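Local coordinates for protein TetR family transcriptional regulator (Rhodococcus erythropolis, PDB 4ZA6) that probably represses the quorum-quenching gene qsdA, thereby controlling degradation of N-acyl homoserine lactone signals, as a DNA-binding regulator of the TetR family, at residues D12-M17 with G52-E57; N46-L51 with P103-K108; E60-K65 with R87-S92. One frame throughout, in Å; residues are numbered along the deposited sequence.

In the fold
All three contacts use the long helix 47-69. From the N terminus, helix 4-19 leads through helices 26-33 and 37-44 before interaction 1 brings the chain back, closing a loop of 34 residues and fixing the long helix to the three-helix DNA-binding head. Interaction 2 opens at residues 46-51, before that closure, so the two cross; it closes at helix 103-111, 51 residues further on, and joins the start of the long helix to the C-terminal domain. Interaction 3 follows interaction 1 in series and lies wholly within the span of interaction 2, bringing the end of helix 74-90 back beside the second half of the long helix.

Interaction 1: residues D12-M17 with G52-E57; sequences DTAASM and GTVLAE
Residues 12-17 and 52-57 come closest at Ala15 and Val54, whose CA atoms lie only 5.6 Å apart, a separation that the alanines of helix 4-19 make possible. Val54 points at the facing helix and divides its two methyl groups between neighbouring alanines. Its CG1 stands anti to the backbone N (chi1 160°) and rests against the main chain, 3.9 Å from Ala15 CA. The other branch, CG2, beside the backbone N, meets the methyl of Ala14, with 3.7 Å between Val54 CG2 and Ala14 CB. That same Val54 CG2 is also 3.9 Å from Ala15 N, so this methyl lies over the face of the peptide joining the two alanines. Ala15 CB adds a looser touch, 4.3 Å from Val54 CG1. Alanine suits both places because a bare methyl leaves the backbone within reach, while branching at CB lets valine cover two residues without a long flexible chain. Ala14 also packs on Leu24 and on Leu50, which extends the apolar patch. At the edge, Asp12 OD1 and Glu57 OE1 come within 5.0 Å of each other; Arg8 makes a salt bridge to each of these acids, which would be expected to offset the repulsion. The junction therefore combines a close apolar fit at Val54 with, at its polar margin, Arg8 of helix 4-19, whose bridge to Glu57 ties the helices together.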
ATOM      1  N   ASP A  12      -3.456  11.997 -11.757  1.00 28.08           N
ATOM      2  CA  ASP A  12      -2.590  13.048 -11.248  1.00 28.19           C
ATOM      3  C   ASP A  12      -3.368  14.123 -10.505  1.00 34.30           C
ATOM      4  O   ASP A  12      -2.913  14.584  -9.453  1.00 34.05           O
ATOM      5  CB  ASP A  12      -1.740  13.663 -12.370  1.00 29.59           C
ATOM      6  CG  ASP A  12      -0.654  12.749 -12.904  1.00 39.45           C
ATOM      7  OD1 ASP A  12      -0.496  11.626 -12.365  1.00 39.99           O
ATOM      8  OD2 ASP A  12       0.054  13.158 -13.846  1.00 43.60           O
ATOM      9  N   THR A  13      -4.536  14.517 -11.041  1.00 30.36           N
ATOM     10  CA  THR A  13      -5.394  15.532 -10.435  1.00 30.49           C
ATOM     11  C   THR A  13      -6.001  14.995  -9.154  1.00 34.12           C
ATOM     12  O   THR A  13      -5.983  15.685  -8.141  1.00 32.94           O
ATOM     13  CB  THR A  13      -6.398  16.098 -11.478  1.00 34.51           C
ATOM     14  OG1 THR A  13      -5.667  16.520 -12.650  1.00 35.59           O
ATOM     15  CG2 THR A  13      -7.204  17.268 -10.943  1.00 32.52           C
ATOM     16  N   ALA A  14      -6.505  13.754  -9.188  1.00 32.23           N
ATOM     17  CA  ALA A  14      -7.089  13.077  -8.014  1.00 31.94           C
ATOM     18  C   ALA A  14      -6.036  12.901  -6.891  1.00 36.54           C
ATOM     19  O   ALA A  14      -6.340  13.153  -5.735  1.00 36.62           O
ATOM     20  CB  ALA A  14      -7.669  11.741  -8.421  1.00 31.92           C
ATOM     21  N   ALA A  15      -4.785  12.560  -7.257  1.00 34.07           N
ATOM     22  CA  ALA A  15      -3.641  12.420  -6.350  1.00 34.19           C
ATOM     23  C   ALA A  15      -3.301  13.759  -5.684  1.00 39.31           C
ATOM     24  O   ALA A  15      -2.994  13.763  -4.490  1.00 39.10           O
ATOM     25  CB  ALA A  15      -2.428  11.878  -7.103  1.00 34.77           C
ATOM     26  N   SER A  16      -3.411  14.895  -6.416  1.00 36.54           N
ATOM     27  CA  SER A  16      -3.151  16.215  -5.814  1.00 38.00           C
ATOM     28  C   SER A  16      -4.195  16.569  -4.739  1.00 41.74           C
ATOM     29  O   SER A  16      -3.857  17.192  -3.741  1.00 41.23           O
ATOM     30  CB  SER A  16      -3.022  17.316  -6.873  1.00 42.75           C
ATOM     31  OG  SER A  16      -4.241  17.979  -7.182  1.00 53.44           O
ATOM     32  N   MET A  17      -5.452  16.149  -4.941  1.00 37.75           N
ATOM     33  CA  MET A  17      -6.534  16.353  -3.987  1.00 37.60           C
ATOM     34  C   MET A  17      -6.249  15.544  -2.718  1.00 40.47           C
ATOM     35  O   MET A  17      -6.406  16.078  -1.626  1.00 42.14           O
ATOM     36  CB  MET A  17      -7.882  15.945  -4.598  1.00 39.76           C
ATOM     37  CG  MET A  17      -8.361  16.890  -5.680  1.00 43.76           C
ATOM     38  SD  MET A  17      -9.747  16.210  -6.639  1.00 48.08           S
ATOM     39  CE  MET A  17     -11.103  16.705  -5.617  1.00 45.03           C
ATOM     40  N   GLY A  52      -8.679   4.105  -4.867  1.00 27.15           N
ATOM     41  CA  GLY A  52      -7.858   2.900  -4.792  1.00 25.38           C
ATOM     42  C   GLY A  52      -6.638   2.980  -5.693  1.00 29.85           C
ATOM     43  O   GLY A  52      -5.546   2.601  -5.284  1.00 28.99           O
ATOM     44  N   THR A  53      -6.802   3.510  -6.915  1.00 29.22           N
ATOM     45  CA  THR A  53      -5.701   3.678  -7.887  1.00 27.76           C
ATOM     46  C   THR A  53      -4.699   4.673  -7.365  1.00 31.19           C
ATOM     47  O   THR A  53      -3.504   4.427  -7.459  1.00 32.71           O
ATOM     48  CB  THR A  53      -6.284   4.124  -9.235  1.00 33.83           C
ATOM     49  OG1 THR A  53      -7.207   3.127  -9.661  1.00 34.62           O
ATOM     50  CG2 THR A  53      -5.206   4.375 -10.303  1.00 25.53           C
ATOM     51  N   VAL A  54      -5.194   5.806  -6.823  1.00 27.50           N
ATOM     52  CA  VAL A  54      -4.412   6.904  -6.264  1.00 27.78           C
ATOM     53  C   VAL A  54      -3.552   6.360  -5.106  1.00 29.44           C
ATOM     54  O   VAL A  54      -2.342   6.586  -5.067  1.00 29.01           O
ATOM     55  CB  VAL A  54      -5.375   8.056  -5.826  1.00 32.62           C
ATOM     56  CG1 VAL A  54      -4.719   9.011  -4.819  1.00 31.99           C
ATOM     57  CG2 VAL A  54      -5.898   8.830  -7.042  1.00 33.05           C
ATOM     58  N   LEU A  55      -4.184   5.617  -4.193  1.00 27.03           N
ATOM     59  CA  LEU A  55      -3.529   5.025  -3.026  1.00 26.80           C
ATOM     60  C   LEU A  55      -2.576   3.903  -3.399  1.00 28.76           C
ATOM     61  O   LEU A  55      -1.549   3.765  -2.751  1.00 28.46           O
ATOM     62  CB  LEU A  55      -4.571   4.541  -2.011  1.00 27.51           C
ATOM     63  CG  LEU A  55      -5.457   5.630  -1.409  1.00 33.01           C
ATOM     64  CD1 LEU A  55      -6.518   5.031  -0.480  1.00 33.20           C
ATOM     65  CD2 LEU A  55      -4.621   6.691  -0.713  1.00 34.80           C
ATOM     66  N   ALA A  56      -2.892   3.134  -4.459  1.00 23.86           N
ATOM     67  CA  ALA A  56      -2.014   2.062  -4.949  1.00 24.31           C
ATOM     68  C   ALA A  56      -0.730   2.671  -5.529  1.00 28.48           C
ATOM     69  O   ALA A  56       0.347   2.147  -5.289  1.00 28.25           O
ATOM     70  CB  ALA A  56      -2.731   1.260  -6.022  1.00 25.07           C
ATOM     71  N   GLU A  57      -0.836   3.780  -6.290  1.00 26.36           N
ATOM     72  CA  GLU A  57       0.350   4.439  -6.858  1.00 25.53           C
ATOM     73  C   GLU A  57       1.238   5.015  -5.729  1.00 28.40           C
ATOM     74  O   GLU A  57       2.453   4.903  -5.810  1.00 26.78           O
ATOM     75  CB  GLU A  57      -0.045   5.530  -7.882  1.00 26.89           C
ATOM     76  CG  GLU A  57      -0.598   4.957  -9.180  1.00 28.26           C
ATOM     77  CD  GLU A  57      -0.764   5.930 -10.331  1.00 37.45           C
ATOM     78  OE1 GLU A  57      -0.392   7.115 -10.179  1.00 29.94           O
ATOM     79  OE2 GLU A  57      -1.287   5.508 -11.385  1.00 33.16           O
TER

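Interaction 2: residues N46-L51 with P103-K108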
ATOM      1  N   ASN A  46     -15.889   4.705 -10.621  1.00 36.61           N
ATOM      2  CA  ASN A  46     -16.418   5.490  -9.513  1.00 36.37           C
ATOM      3  C   ASN A  46     -15.290   6.045  -8.605  1.00 39.31           C
ATOM      4  O   ASN A  46     -14.104   5.762  -8.828  1.00 37.57           O
ATOM      5  CB  ASN A  46     -17.485   4.696  -8.724  1.00 38.78           C
ATOM      6  CG  ASN A  46     -17.008   3.412  -8.082  1.00 58.63           C
ATOM      7  OD1 ASN A  46     -15.928   3.325  -7.486  1.00 50.71           O
ATOM      8  ND2 ASN A  46     -17.844   2.392  -8.131  1.00 55.90           N
ATOM      9  N   ARG A  47     -15.680   6.854  -7.610  1.00 36.72           N
ATOM     10  CA  ARG A  47     -14.845   7.504  -6.614  1.00 37.04           C
ATOM     11  C   ARG A  47     -13.965   6.507  -5.842  1.00 41.53           C
ATOM     12  O   ARG A  47     -12.798   6.808  -5.576  1.00 41.32           O
ATOM     13  CB  ARG A  47     -15.775   8.267  -5.657  1.00 39.14           C
ATOM     14  CG  ARG A  47     -15.109   9.267  -4.746  1.00 46.70           C
ATOM     15  CD  ARG A  47     -16.106   9.690  -3.678  1.00 54.31           C
ATOM     16  NE  ARG A  47     -15.568  10.708  -2.771  1.00 63.75           N
ATOM     17  CZ  ARG A  47     -14.825  10.443  -1.700  1.00 73.50           C
ATOM     18  NH1 ARG A  47     -14.491   9.189  -1.408  1.00 61.07           N
ATOM     19  NH2 ARG A  47     -14.383  11.432  -0.929  1.00 45.49           N
ATOM     20  N   ASP A  48     -14.516   5.325  -5.479  1.00 37.99           N
ATOM     21  CA  ASP A  48     -13.759   4.322  -4.733  1.00 36.38           C
ATOM     22  C   ASP A  48     -12.668   3.670  -5.597  1.00 37.40           C
ATOM     23  O   ASP A  48     -11.545   3.520  -5.120  1.00 35.91           O
ATOM     24  CB  ASP A  48     -14.683   3.300  -4.056  1.00 38.01           C
ATOM     25  CG  ASP A  48     -15.611   3.875  -2.979  1.00 51.79           C
ATOM     26  OD1 ASP A  48     -15.405   5.055  -2.562  1.00 53.07           O
ATOM     27  OD2 ASP A  48     -16.523   3.148  -2.535  1.00 58.74           O
ATOM     28  N   GLU A  49     -12.983   3.355  -6.870  1.00 32.92           N
ATOM     29  CA  GLU A  49     -12.036   2.753  -7.825  1.00 33.17           C
ATOM     30  C   GLU A  49     -10.878   3.709  -8.083  1.00 35.61           C
ATOM     31  O   GLU A  49      -9.721   3.278  -8.107  1.00 34.37           O
ATOM     32  CB  GLU A  49     -12.722   2.417  -9.161  1.00 35.37           C
ATOM     33  CG  GLU A  49     -13.716   1.275  -9.073  1.00 49.67           C
ATOM     34  CD  GLU A  49     -14.363   0.980 -10.413  1.00 82.06           C
ATOM     35  OE1 GLU A  49     -15.331   1.689 -10.777  1.00 70.49           O
ATOM     36  OE2 GLU A  49     -13.877   0.064 -11.116  1.00 83.70           O
ATOM     37  N   LEU A  50     -11.194   5.018  -8.256  1.00 31.58           N
ATOM     38  CA  LEU A  50     -10.188   6.056  -8.478  1.00 29.51           C
ATOM     39  C   LEU A  50      -9.330   6.277  -7.225  1.00 31.12           C
ATOM     40  O   LEU A  50      -8.122   6.374  -7.346  1.00 29.18           O
ATOM     41  CB  LEU A  50     -10.843   7.363  -8.946  1.00 29.35           C
ATOM     42  CG  LEU A  50      -9.886   8.527  -9.204  1.00 33.01           C
ATOM     43  CD1 LEU A  50      -8.775   8.168 -10.222  1.00 31.47           C
ATOM     44  CD2 LEU A  50     -10.631   9.725  -9.609  1.00 35.25           C
ATOM     45  N   LEU A  51      -9.937   6.321  -6.031  1.00 30.44           N
ATOM     46  CA  LEU A  51      -9.163   6.499  -4.793  1.00 29.87           C
ATOM     47  C   LEU A  51      -8.216   5.318  -4.571  1.00 32.91           C
ATOM     48  O   LEU A  51      -7.054   5.534  -4.223  1.00 34.41           O
ATOM     49  CB  LEU A  51     -10.063   6.770  -3.565  1.00 30.87           C
ATOM     50  CG  LEU A  51      -9.344   7.022  -2.225  1.00 34.52           C
ATOM     51  CD1 LEU A  51      -8.404   8.247  -2.298  1.00 35.20           C
ATOM     52  CD2 LEU A  51     -10.326   7.159  -1.106  1.00 34.44           C
ATOM     53  N   PRO A 103     -13.294   6.329   7.190  1.00 33.33           N
ATOM     54  CA  PRO A 103     -12.669   5.074   7.628  1.00 32.43           C
ATOM     55  C   PRO A 103     -13.167   3.813   6.928  1.00 36.42           C
ATOM     56  O   PRO A 103     -12.340   2.984   6.558  1.00 35.53           O
ATOM     57  CB  PRO A 103     -12.896   5.081   9.139  1.00 34.02           C
ATOM     58  CG  PRO A 103     -14.135   5.919   9.317  1.00 38.84           C
ATOM     59  CD  PRO A 103     -13.959   7.009   8.326  1.00 35.02           C
ATOM     60  N   MET A 104     -14.480   3.688   6.705  1.00 32.78           N
ATOM     61  CA  MET A 104     -15.090   2.519   6.060  1.00 33.35           C
ATOM     62  C   MET A 104     -14.657   2.357   4.605  1.00 36.44           C
ATOM     63  O   MET A 104     -14.432   1.229   4.160  1.00 35.79           O
ATOM     64  CB  MET A 104     -16.625   2.562   6.170  1.00 37.79           C
ATOM     65  CG  MET A 104     -17.135   2.409   7.601  1.00 43.84           C
ATOM     66  SD  MET A 104     -18.944   2.266   7.699  1.00 51.34           S
ATOM     67  CE  MET A 104     -19.173   0.574   7.078  1.00 47.43           C
ATOM     68  N   VAL A 105     -14.526   3.475   3.862  1.00 31.74           N
ATOM     69  CA  VAL A 105     -14.055   3.444   2.467  1.00 30.20           C
ATOM     70  C   VAL A 105     -12.642   2.915   2.489  1.00 32.15           C
ATOM     71  O   VAL A 105     -12.334   1.985   1.746  1.00 30.81           O
ATOM     72  CB  VAL A 105     -14.139   4.842   1.781  1.00 35.62           C
ATOM     73  CG1 VAL A 105     -13.413   4.859   0.439  1.00 34.97           C
ATOM     74  CG2 VAL A 105     -15.589   5.275   1.588  1.00 36.46           C
ATOM     75  N   PHE A 106     -11.786   3.473   3.382  1.00 28.16           N
ATOM     76  CA  PHE A 106     -10.393   3.045   3.475  1.00 27.94           C
ATOM     77  C   PHE A 106     -10.216   1.574   3.900  1.00 32.43           C
ATOM     78  O   PHE A 106      -9.363   0.884   3.320  1.00 30.66           O
ATOM     79  CB  PHE A 106      -9.545   3.992   4.352  1.00 29.57           C
ATOM     80  CG  PHE A 106      -8.084   3.625   4.289  1.00 28.54           C
ATOM     81  CD1 PHE A 106      -7.326   3.924   3.167  1.00 30.14           C
ATOM     82  CD2 PHE A 106      -7.502   2.856   5.290  1.00 29.08           C
ATOM     83  CE1 PHE A 106      -5.989   3.500   3.069  1.00 29.75           C
ATOM     84  CE2 PHE A 106      -6.160   2.468   5.208  1.00 30.71           C
ATOM     85  CZ  PHE A 106      -5.415   2.784   4.089  1.00 27.21           C
ATOM     86  N   ILE A 107     -11.006   1.094   4.881  1.00 28.70           N
ATOM     87  CA  ILE A 107     -10.902  -0.304   5.322  1.00 27.95           C
ATOM     88  C   ILE A 107     -11.082  -1.210   4.108  1.00 29.88           C
ATOM     89  O   ILE A 107     -10.278  -2.131   3.893  1.00 27.67           O
ATOM     90  CB  ILE A 107     -11.877  -0.669   6.483  1.00 31.63           C
ATOM     91  CG1 ILE A 107     -11.471   0.040   7.808  1.00 32.69           C
ATOM     92  CG2 ILE A 107     -11.876  -2.209   6.701  1.00 31.67           C
ATOM     93  CD1 ILE A 107     -12.590   0.076   8.909  1.00 36.44           C
ATOM     94  N   LYS A 108     -12.109  -0.896   3.286  1.00 27.69           N
ATOM     95  CA  LYS A 108     -12.454  -1.613   2.058  1.00 27.77           C
ATOM     96  C   LYS A 108     -11.326  -1.568   1.032  1.00 32.10           C
ATOM     97  O   LYS A 108     -10.936  -2.612   0.515  1.00 32.44           O
ATOM     98  CB  LYS A 108     -13.768  -1.067   1.476  1.00 29.01           C
ATOM     99  CG  LYS A 108     -14.245  -1.767   0.221  1.00 44.05           C
ATOM    100  CD  LYS A 108     -15.675  -1.405  -0.099  1.00 47.65           C
ATOM    101  CE  LYS A 108     -16.188  -2.249  -1.223  1.00 65.44           C
ATOM    102  NZ  LYS A 108     -15.864  -1.684  -2.568  1.00 75.17           N
TER
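Just beside Asp48, which meets Val105 of the facing helix, Glu49 N donates a hydrogen bond of 3.0 Å to Asn46 OD1, arriving nearly along the C=O axis (162°). Asn46 is the N-cap of helix 47-69, and the bond is reciprocated: Asn46 N reaches Glu49 OE1 at 3.1 Å, on the anti side and 30° out of the carboxylate plane. The pair is a capping box, which settles the first turn from which Asp48 and Leu51 extend. Asp48 OD1 lies 3.6 Å from Val105 CG1, a carboxylate oxygen against a methyl. An acid in the first turn of a helix is well placed for the helix dipole, and Lys108 NZ, 4.9 Å from Asp48 OD2, probably adds a favourable long-range attraction. The same valine methyl, CG1, set anti to its own backbone N at chi1 169°, also receives Leu51, whose CD2 is 4.1 Å from Val105 CG1. Leu51 continues onto Leu98 of helix 93-101, and Arg47 forms a salt bridge with Glu102 just before helix 103-111. Phe106, whose CB points away from residues 46-51, packs on Leu55 of the long helix and on helix 93-101 and meets Tyr159 edge-to-face; helices 93-101 and 103-111 together bear on the start of helix 47-69.

Interaction 3: residues E60-K65 with R87-S92; sequences ERTYRK and RSVESS
Thr62 meets Ser88 and Val89 through one methyl, and its side chain can be followed outward from CB. The bond to CB aims at helix 74-90, but CB itself stops short of it; the touching begins at the next atoms. With OG1 at chi1 -62°, beside the backbone N, the methyl CG2 is left anti to that N and reaches across the gap to lie 4.0 Å from Ser88 OG. It is equally close to the carbon beneath that hydroxyl, Thr62 CG2 being 4.0 Å from Ser88 CB, so the methyl comes up alongside the whole short serine. Next to the serine stands Val89, with 4.4 Å between Thr62 CG2 and Val89 CG2, a loose apolar touch. The remaining branch, OG1, is turned back to its own helix and is hydrogen-bonded to Ala58 O, one turn earlier. Threonine fits here because one branch satisfies itself on the backbone while the other offers a methyl to the neighbour; small Ser88 lets the helices approach, and the nearest CA atoms of the two segments, those of Thr62 and Ser88, are 7.4 Å apart. On another flank of the long helix, Glu60 OE2 takes Arg64 NH2 at 3.1 Å in a salt bridge through the oxygen's anti lone pair, 12° out of the guanidinium plane. Arg64 NH1 is also paired with Glu126 of helix 115-133. At the end of helix 74-90, Ser92 OG caps Leu95 N and starts helix 93-101. A molecule of 2-methyl-2,4-pentanediol, probably from the crystallisation liquor, lies about 3 Å from the side chain of Thr62 (nearest atoms). The light packing of Thr62 on Ser88 and Val89 is consistent with the TetR-family fold, in which the long helix after the DNA-binding head runs along the helices of the C-terminal regulatory domain.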
ATOM      1  N   GLU A  60       3.139   2.129  -4.100  1.00 24.91           N
ATOM      2  CA  GLU A  60       4.295   1.745  -4.929  1.00 25.82           C
ATOM      3  C   GLU A  60       5.457   2.660  -4.665  1.00 30.42           C
ATOM      4  O   GLU A  60       6.540   2.168  -4.385  1.00 30.71           O
ATOM      5  CB  GLU A  60       3.912   1.717  -6.425  1.00 27.65           C
ATOM      6  CG  GLU A  60       5.079   1.473  -7.370  1.00 36.13           C
ATOM      7  CD  GLU A  60       4.671   0.935  -8.731  1.00 61.05           C
ATOM      8  OE1 GLU A  60       3.566   1.278  -9.210  1.00 70.33           O
ATOM      9  OE2 GLU A  60       5.454   0.149  -9.312  1.00 50.97           O
ATOM     10  N   ARG A  61       5.236   3.997  -4.687  1.00 28.33           N
ATOM     11  CA  ARG A  61       6.288   4.990  -4.382  1.00 28.26           C
ATOM     12  C   ARG A  61       6.919   4.755  -2.993  1.00 31.27           C
ATOM     13  O   ARG A  61       8.134   4.811  -2.856  1.00 31.77           O
ATOM     14  CB  ARG A  61       5.738   6.417  -4.488  1.00 28.51           C
ATOM     15  CG  ARG A  61       5.442   6.843  -5.942  1.00 27.25           C
ATOM     16  CD  ARG A  61       5.136   8.335  -6.063  1.00 32.97           C
ATOM     17  NE  ARG A  61       3.969   8.761  -5.269  1.00 28.14           N
ATOM     18  CZ  ARG A  61       2.723   8.813  -5.722  1.00 33.42           C
ATOM     19  NH1 ARG A  61       2.447   8.446  -6.966  1.00 32.24           N
ATOM     20  NH2 ARG A  61       1.745   9.241  -4.938  1.00 31.33           N
ATOM     21  N   THR A  62       6.100   4.414  -1.989  1.00 29.28           N
ATOM     22  CA  THR A  62       6.545   4.121  -0.616  1.00 28.38           C
ATOM     23  C   THR A  62       7.458   2.894  -0.594  1.00 33.11           C
ATOM     24  O   THR A  62       8.552   2.957  -0.015  1.00 32.84           O
ATOM     25  CB  THR A  62       5.325   4.002   0.314  1.00 29.51           C
ATOM     26  OG1 THR A  62       4.673   5.260   0.292  1.00 27.69           O
ATOM     27  CG2 THR A  62       5.698   3.649   1.764  1.00 27.12           C
ATOM     28  N   TYR A  63       7.025   1.800  -1.255  1.00 28.55           N
ATOM     29  CA  TYR A  63       7.771   0.536  -1.356  1.00 28.16           C
ATOM     30  C   TYR A  63       9.128   0.737  -2.046  1.00 33.63           C
ATOM     31  O   TYR A  63      10.138   0.228  -1.567  1.00 33.22           O
ATOM     32  CB  TYR A  63       6.953  -0.487  -2.159  1.00 27.57           C
ATOM     33  CG  TYR A  63       6.183  -1.482  -1.319  1.00 27.79           C
ATOM     34  CD1 TYR A  63       6.766  -2.682  -0.912  1.00 29.81           C
ATOM     35  CD2 TYR A  63       4.847  -1.274  -1.009  1.00 27.21           C
ATOM     36  CE1 TYR A  63       6.056  -3.615  -0.151  1.00 29.71           C
ATOM     37  CE2 TYR A  63       4.135  -2.185  -0.228  1.00 27.40           C
ATOM     38  CZ  TYR A  63       4.730  -3.377   0.159  1.00 34.24           C
ATOM     39  OH  TYR A  63       4.032  -4.287   0.923  1.00 38.50           O
ATOM     40  N   ARG A  64       9.138   1.456  -3.186  1.00 32.27           N
ATOM     41  CA  ARG A  64      10.334   1.714  -3.993  1.00 32.65           C
ATOM     42  C   ARG A  64      11.367   2.492  -3.217  1.00 36.09           C
ATOM     43  O   ARG A  64      12.556   2.226  -3.352  1.00 38.62           O
ATOM     44  CB  ARG A  64       9.970   2.469  -5.289  1.00 34.72           C
ATOM     45  CG  ARG A  64       8.977   1.723  -6.198  1.00 40.39           C
ATOM     46  CD  ARG A  64       9.613   0.616  -7.009  1.00 39.82           C
ATOM     47  NE  ARG A  64       8.636  -0.062  -7.865  1.00 37.12           N
ATOM     48  CZ  ARG A  64       8.675  -1.357  -8.132  1.00 46.79           C
ATOM     49  NH1 ARG A  64       9.623  -2.120  -7.610  1.00 42.17           N
ATOM     50  NH2 ARG A  64       7.753  -1.907  -8.910  1.00 37.74           N
ATOM     51  N   LYS A  65      10.922   3.471  -2.427  1.00 30.53           N
ATOM     52  CA  LYS A  65      11.810   4.287  -1.600  1.00 30.41           C
ATOM     53  C   LYS A  65      12.397   3.390  -0.514  1.00 32.41           C
ATOM     54  O   LYS A  65      13.611   3.330  -0.367  1.00 33.74           O
ATOM     55  CB  LYS A  65      11.041   5.481  -0.994  1.00 32.32           C
ATOM     56  CG  LYS A  65      11.940   6.470  -0.248  1.00 41.92           C
ATOM     57  CD  LYS A  65      11.147   7.582   0.407  1.00 55.91           C
ATOM     58  CE  LYS A  65      12.028   8.510   1.211  1.00 76.79           C
ATOM     59  NZ  LYS A  65      11.250   9.605   1.850  1.00 87.87           N
ATOM     60  N   ARG A  87       6.130   2.218   8.905  1.00 27.05           N
ATOM     61  CA  ARG A  87       6.355   3.439   9.668  1.00 26.85           C
ATOM     62  C   ARG A  87       6.122   4.678   8.826  1.00 29.46           C
ATOM     63  O   ARG A  87       5.645   5.676   9.357  1.00 27.27           O
ATOM     64  CB  ARG A  87       7.735   3.429  10.336  1.00 28.31           C
ATOM     65  CG  ARG A  87       7.788   2.425  11.470  1.00 32.05           C
ATOM     66  CD  ARG A  87       9.083   2.470  12.258  1.00 44.18           C
ATOM     67  NE  ARG A  87      10.006   1.448  11.775  1.00 58.24           N
ATOM     68  CZ  ARG A  87      10.240   0.286  12.379  1.00 53.94           C
ATOM     69  NH1 ARG A  87       9.670   0.005  13.541  1.00 38.88           N
ATOM     70  NH2 ARG A  87      11.076  -0.587  11.842  1.00 39.39           N
ATOM     71  N   SER A  88       6.382   4.595   7.492  1.00 27.73           N
ATOM     72  CA  SER A  88       6.135   5.712   6.572  1.00 28.27           C
ATOM     73  C   SER A  88       4.622   5.925   6.415  1.00 32.48           C
ATOM     74  O   SER A  88       4.144   7.054   6.445  1.00 33.30           O
ATOM     75  CB  SER A  88       6.788   5.454   5.218  1.00 30.14           C
ATOM     76  OG  SER A  88       6.511   6.532   4.342  1.00 34.13           O
ATOM     77  N   VAL A  89       3.880   4.840   6.302  1.00 28.11           N
ATOM     78  CA  VAL A  89       2.416   4.862   6.202  1.00 27.92           C
ATOM     79  C   VAL A  89       1.815   5.402   7.522  1.00 33.13           C
ATOM     80  O   VAL A  89       0.948   6.268   7.477  1.00 31.84           O
ATOM     81  CB  VAL A  89       1.855   3.482   5.830  1.00 29.83           C
ATOM     82  CG1 VAL A  89       0.323   3.442   5.969  1.00 29.70           C
ATOM     83  CG2 VAL A  89       2.278   3.088   4.422  1.00 28.58           C
ATOM     84  N   GLU A  90       2.309   4.927   8.679  1.00 30.79           N
ATOM     85  CA  GLU A  90       1.856   5.384  10.002  1.00 32.60           C
ATOM     86  C   GLU A  90       2.046   6.921  10.195  1.00 37.66           C
ATOM     87  O   GLU A  90       1.182   7.570  10.786  1.00 37.97           O
ATOM     88  CB  GLU A  90       2.575   4.574  11.106  1.00 33.97           C
ATOM     89  CG  GLU A  90       2.141   4.881  12.531  1.00 44.00           C
ATOM     90  CD  GLU A  90       3.059   4.330  13.612  1.00 62.07           C
ATOM     91  OE1 GLU A  90       4.296   4.324  13.409  1.00 48.66           O
ATOM     92  OE2 GLU A  90       2.539   3.920  14.674  1.00 53.96           O
ATOM     93  N   SER A  91       3.151   7.494   9.670  1.00 34.71           N
ATOM     94  CA  SER A  91       3.425   8.931   9.811  1.00 35.60           C
ATOM     95  C   SER A  91       2.834   9.800   8.687  1.00 37.08           C
ATOM     96  O   SER A  91       3.118  11.000   8.631  1.00 36.57           O
ATOM     97  CB  SER A  91       4.927   9.170   9.972  1.00 39.90           C
ATOM     98  OG  SER A  91       5.629   8.935   8.759  1.00 48.20           O
ATOM     99  N   SER A  92       2.004   9.213   7.798  1.00 32.37           N
ATOM    100  CA  SER A  92       1.415   9.979   6.688  1.00 31.90           C
ATOM    101  C   SER A  92       0.294  10.887   7.141  1.00 36.32           C
ATOM    102  O   SER A  92      -0.729  10.392   7.594  1.00 34.37           O
ATOM    103  CB  SER A  92       0.888   9.041   5.612  1.00 33.59           C
ATOM    104  OG  SER A  92       0.292   9.765   4.550  1.00 34.82           O
TER